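Local coordinates for protein reducing-end xylose-releasing exo-oligoxylanase Rex8A (Paenibacillus barcinonensis, PDB 6SUD) that hydrolyses linear and branched xylooligosaccharides from their reducing ends, releasing xylose as an exo-acting glycoside hydrolase of family 8 in xylan breakdown, at residues H45-I48 with Y49-V52; P150-Y153 with Q154-R158. The protein carries 1 engineered substitution. One frame throughout, in Å; residues are numbered along the deposited sequence.

Contact 1: H45-I48 with Y49-V52; sequences HTRI and YYPV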
loop_
_atom_site.group_PDB
_atom_site.type_symbol
_atom_site.label_atom_id
_atom_site.label_comp_id
_atom_site.label_asym_id
_atom_site.label_seq_id
_atom_site.Cartn_x
_atom_site.Cartn_y
_atom_site.Cartn_z
ATOM N N HIS A 45 2.100 22.966 5.796
ATOM C CA HIS A 45 1.787 22.762 4.350
ATOM C C HIS A 45 2.347 21.439 3.838
ATOM O O HIS A 45 2.127 21.147 2.660
ATOM C CB HIS A 45 2.371 23.894 3.492
ATOM C CG HIS A 45 2.131 25.249 4.059
ATOM N ND1 HIS A 45 0.861 25.771 4.205
ATOM C CD2 HIS A 45 2.983 26.167 4.568
ATOM C CE1 HIS A 45 0.940 26.959 4.764
ATOM N NE2 HIS A 45 2.231 27.225 5.004
ATOM N N THR A 46 3.041 20.688 4.688
ATOM C CA THR A 46 3.840 19.501 4.296
ATOM C C THR A 46 3.435 18.282 5.131
ATOM O O THR A 46 3.251 17.211 4.536
ATOM C CB THR A 46 5.336 19.739 4.502
ATOM O OG1 THR A 46 5.727 20.956 3.855
ATOM C CG2 THR A 46 6.170 18.584 3.989
ATOM N N ARG A 47 3.338 18.422 6.451
ATOM C CA ARG A 47 3.134 17.243 7.342
ATOM C C ARG A 47 1.777 16.605 7.070
ATOM O O ARG A 47 0.844 17.311 6.664
ATOM C CB ARG A 47 3.171 17.579 8.833
ATOM C CG ARG A 47 1.901 18.234 9.357
ATOM C CD ARG A 47 2.163 18.834 10.712
ATOM N NE ARG A 47 2.410 17.784 11.682
ATOM C CZ ARG A 47 3.038 17.936 12.840
ATOM N NH1 ARG A 47 3.198 16.895 13.634
ATOM N NH2 ARG A 47 3.523 19.111 13.201
ATOM N N ILE A 48 1.675 15.305 7.319
ATOM C CA ILE A 48 0.380 14.573 7.220
ATOM C C ILE A 48 0.092 13.843 8.533
ATOM O O ILE A 48 -0.996 13.255 8.621
ATOM C CB ILE A 48 0.384 13.624 6.011
ATOM C CG1 ILE A 48 1.466 12.553 6.128
ATOM C CG2 ILE A 48 0.496 14.419 4.717
ATOM C CD1 ILE A 48 1.441 11.524 5.022
ATOM N N TYR A 49 0.993 13.931 9.512
ATOM C CA TYR A 49 0.873 13.269 10.836
ATOM C C TYR A 49 0.618 14.311 11.928
ATOM O O TYR A 49 1.253 15.380 11.915
ATOM C CB TYR A 49 2.116 12.441 11.143
ATOM C CG TYR A 49 2.168 11.922 12.560
ATOM C CD1 TYR A 49 1.390 10.851 12.970
ATOM C CD2 TYR A 49 2.996 12.514 13.501
ATOM C CE1 TYR A 49 1.457 10.363 14.266
ATOM C CE2 TYR A 49 3.061 12.049 14.800
ATOM C CZ TYR A 49 2.289 10.973 15.190
ATOM O OH TYR A 49 2.378 10.539 16.485
ATOM N N TYR A 50 -0.303 13.987 12.840
ATOM C CA TYR A 50 -0.786 14.878 13.929
ATOM C C TYR A 50 -0.934 14.093 15.225
ATOM O O TYR A 50 -1.784 13.201 15.319
ATOM C CB TYR A 50 -2.103 15.540 13.532
ATOM C CG TYR A 50 -1.967 16.405 12.308
ATOM C CD1 TYR A 50 -2.082 15.857 11.039
ATOM C CD2 TYR A 50 -1.618 17.744 12.406
ATOM C CE1 TYR A 50 -1.917 16.625 9.900
ATOM C CE2 TYR A 50 -1.466 18.531 11.276
ATOM C CZ TYR A 50 -1.625 17.969 10.021
ATOM O OH TYR A 50 -1.470 18.719 8.894
ATOM N N PRO A 51 -0.118 14.424 16.255
ATOM C CA PRO A 51 -0.237 13.796 17.561
ATOM C C PRO A 51 -1.554 14.181 18.235
ATOM O O PRO A 51 -2.024 15.268 17.996
ATOM C CB PRO A 51 0.918 14.338 18.422
ATOM C CG PRO A 51 1.731 15.231 17.517
ATOM C CD PRO A 51 0.999 15.389 16.199
ATOM N N VAL A 52 -2.116 13.289 19.043
ATOM C CA VAL A 52 -3.316 13.624 19.866
ATOM C C VAL A 52 -3.073 13.169 21.300
ATOM O O VAL A 52 -2.785 11.965 21.509
ATOM C CB VAL A 52 -4.633 13.033 19.331
ATOM C CG1 VAL A 52 -5.818 13.654 20.071
ATOM C CG2 VAL A 52 -4.778 13.216 17.825
#
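The Arg47 side chain runs over the ring of Tyr50 to reach the carbonyl of Tyr49. From CB the chain turns in between the backbone N and the carbonyl carbon (chi1 77°), which brings Arg47 CG to 3.4 Å from Tyr50 OH and sets Arg47 CD 3.7 Å from Tyr50 CE2. These methylenes lie against the phenol end of the ring, a good use of a long aliphatic stem. A bend at chi3 then turns the guanidinium toward the backbone: Arg47 NE donates to Tyr49 O at 2.7 Å, nearly along the C=O axis, and Arg47 NH1 adds a weak bond of 3.0 Å to the same oxygen. Tyr49 opens strand 49-52, which pairs with strand 56-59 in an antiparallel two-stranded sheet; Tyr50 bonds through its backbone to Tyr58 there. The guanidinium plane is tilted 26° from the Tyr50 ring, and Arg47 NE sits over one face near the rim. Arg47 CZ, 5.2 Å from the centre of the Tyr50 ring, gives at most a weak cation-pi attraction. Replacing Arg47 by alanine would probably leave Tyr49 O without these two donors and one face of the Tyr50 ring without the arginine stem. Further out, Arg47 NH1 passes 3.7 Å from Pro51 CD.

Contact 2: P150-Y153 with Q154-R158; sequences PYDY and QAQAR
Helix 153-170 begins here, with Asp152 at the N-cap position and Pro150, preceded by a cis peptide bond, in the loop leading in from helix 127-144. The first turn is fastened by two backbone bonds: Gln156 N gives its hydrogen to Asp152 O at 3.1 Å, and Ala157 N to Tyr153 O at 2.9 Å. Asp152 is also the centre of an inverse gamma turn, in which Tyr153 N makes a weak bond back to Tyr151 O. That same carbonyl oxygen, Tyr151 O, lies over the centre of the Tyr153 ring, 3.3 Å above its plane.

Aspartate is a common N-cap residue, yet the carboxylate of Asp152 makes no capping bond to the backbone. Its CG is tucked between the backbone N and the carbonyl carbon (chi1 54°), directing the carboxylate toward the side chain of Gln156. Asp152 OD2 lies 3.7 Å from Ala155 CB, the methyl of a residue small enough to sit beside it. A negative group near a helix N-terminus would probably also be favoured by the helix dipole.

Gln156 reaches back over the turn by bending at chi2 (-65°), and Gln156 CG comes 3.4 Å from Pro150 O, which accepts a hydrogen bond from Trp92 of helix 85-99. Tyr153 packs on Leu137 and Ala140 of helix 127-144, and its hydroxyl is hydrogen-bonded to Asp89 and Lys85; an aromatic with a polar tip suits this buried place. The amide of Gln156 stands almost perpendicular to the carboxylate of Asp152. Gln156 NE2 meets Asp152 OD1 on the syn side at 3.0 Å, tilted out of the carboxylate plane, while OD1 lies in the amide plane and the N-H...O angle is a nearly straight 174°.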
loop_
_atom_site.group_PDB
_atom_site.type_symbol
_atom_site.label_atom_id
_atom_site.label_comp_id
_atom_site.label_asym_id
_atom_site.label_seq_id
_atom_site.Cartn_x
_atom_site.Cartn_y
_atom_site.Cartn_z
ATOM N N PRO A 150 -3.391 -2.862 24.083
ATOM C CA PRO A 150 -3.539 -3.298 22.692
ATOM C C PRO A 150 -2.228 -3.478 21.907
ATOM O O PRO A 150 -2.275 -3.710 20.703
ATOM C CB PRO A 150 -4.342 -2.134 22.088
ATOM C CG PRO A 150 -3.873 -0.906 22.850
ATOM C CD PRO A 150 -3.402 -1.392 24.203
ATOM N N TYR A 151 -1.074 -3.408 22.576
ATOM C CA TYR A 151 0.242 -3.460 21.881
ATOM C C TYR A 151 0.770 -4.897 21.847
ATOM O O TYR A 151 1.980 -5.067 21.647
ATOM C CB TYR A 151 1.196 -2.441 22.516
ATOM C CG TYR A 151 0.603 -1.056 22.638
ATOM C CD1 TYR A 151 0.599 -0.165 21.579
ATOM C CD2 TYR A 151 0.018 -0.633 23.821
ATOM C CE1 TYR A 151 0.024 1.091 21.695
ATOM C CE2 TYR A 151 -0.537 0.628 23.964
ATOM C CZ TYR A 151 -0.537 1.499 22.892
ATOM O OH TYR A 151 -1.098 2.749 23.009
ATOM N N ASP A 152 -0.118 -5.889 22.019
ATOM C CA ASP A 152 0.160 -7.322 21.746
ATOM C C ASP A 152 0.049 -7.536 20.229
ATOM O O ASP A 152 -0.906 -8.186 19.780
ATOM C CB ASP A 152 -0.771 -8.244 22.545
ATOM C CG ASP A 152 -2.258 -7.979 22.384
ATOM O OD1 ASP A 152 -2.629 -6.818 22.298
ATOM O OD2 ASP A 152 -3.041 -8.959 22.365
ATOM N N TYR A 153 1.027 -7.015 19.479
ATOM C CA TYR A 153 0.960 -6.796 18.009
ATOM C C TYR A 153 0.630 -8.084 17.244
ATOM O O TYR A 153 -0.261 -8.039 16.363
ATOM C CB TYR A 153 2.287 -6.240 17.491
ATOM C CG TYR A 153 2.779 -5.019 18.211
ATOM C CD1 TYR A 153 2.071 -3.830 18.183
ATOM C CD2 TYR A 153 3.982 -5.040 18.894
ATOM C CE1 TYR A 153 2.539 -2.694 18.822
ATOM C CE2 TYR A 153 4.464 -3.912 19.540
ATOM C CZ TYR A 153 3.741 -2.737 19.505
ATOM O OH TYR A 153 4.213 -1.617 20.135
ATOM N N GLN A 154 1.314 -9.197 17.545
ATOM C CA GLN A 154 1.127 -10.466 16.785
ATOM C C GLN A 154 -0.326 -10.925 16.924
ATOM O O GLN A 154 -0.936 -11.248 15.892
ATOM C CB GLN A 154 2.071 -11.580 17.245
ATOM C CG GLN A 154 2.052 -12.796 16.332
ATOM C CD GLN A 154 2.827 -13.957 16.912
ATOM O OE1 GLN A 154 3.948 -14.244 16.504
ATOM N NE2 GLN A 154 2.241 -14.627 17.889
ATOM N N ALA A 155 -0.871 -10.951 18.144
ATOM C CA ALA A 155 -2.261 -11.421 18.385
ATOM C C ALA A 155 -3.257 -10.455 17.726
ATOM O O ALA A 155 -4.301 -10.919 17.205
ATOM C CB ALA A 155 -2.521 -11.589 19.859
ATOM N N GLN A 156 -2.945 -9.157 17.720
ATOM C CA GLN A 156 -3.776 -8.117 17.056
ATOM C C GLN A 156 -3.798 -8.381 15.547
ATOM O O GLN A 156 -4.883 -8.377 14.977
ATOM C CB GLN A 156 -3.273 -6.704 17.375
ATOM C CG GLN A 156 -3.433 -6.290 18.843
ATOM C CD GLN A 156 -4.868 -6.189 19.310
ATOM O OE1 GLN A 156 -5.792 -5.951 18.531
ATOM N NE2 GLN A 156 -5.068 -6.357 20.611
ATOM N N ALA A 157 -2.648 -8.644 14.922
ATOM C CA ALA A 157 -2.550 -8.970 13.479
ATOM C C ALA A 157 -3.416 -10.186 13.153
ATOM O O ALA A 157 -4.158 -10.138 12.138
ATOM C CB ALA A 157 -1.121 -9.239 13.081
ATOM N N ARG A 158 -3.286 -11.244 13.957
ATOM C CA ARG A 158 -3.949 -12.560 13.733
ATOM C C ARG A 158 -5.462 -12.408 13.852
ATOM O O ARG A 158 -6.181 -13.065 13.087
ATOM C CB ARG A 158 -3.428 -13.605 14.719
ATOM C CG ARG A 158 -2.064 -14.135 14.316
ATOM C CD ARG A 158 -1.403 -14.983 15.378
ATOM N NE ARG A 158 -0.237 -15.663 14.832
ATOM C CZ ARG A 158 0.554 -16.473 15.520
ATOM N NH1 ARG A 158 0.304 -16.708 16.802
ATOM N NH2 ARG A 158 1.589 -17.040 14.926
#

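Contact 1 and contact 2 lie on separate parts of the chain, with centres 25 Å apart and nearest atoms about 9 Å apart, so they do not touch. Helix 85-99 is a neighbour common to both: Tyr49 and Pro51 of contact 1 touch Arg90, while in contact 2 Pro150 touches Tyr96 and Gln156 touches Trp92. Their relation to the active site differs. The side chain of Ile48 is about 10 Å from that of Glu70, the inferred proton donor, and about 10 Å from a bound xylose, whereas residues 150-158 are away from the annotated sites.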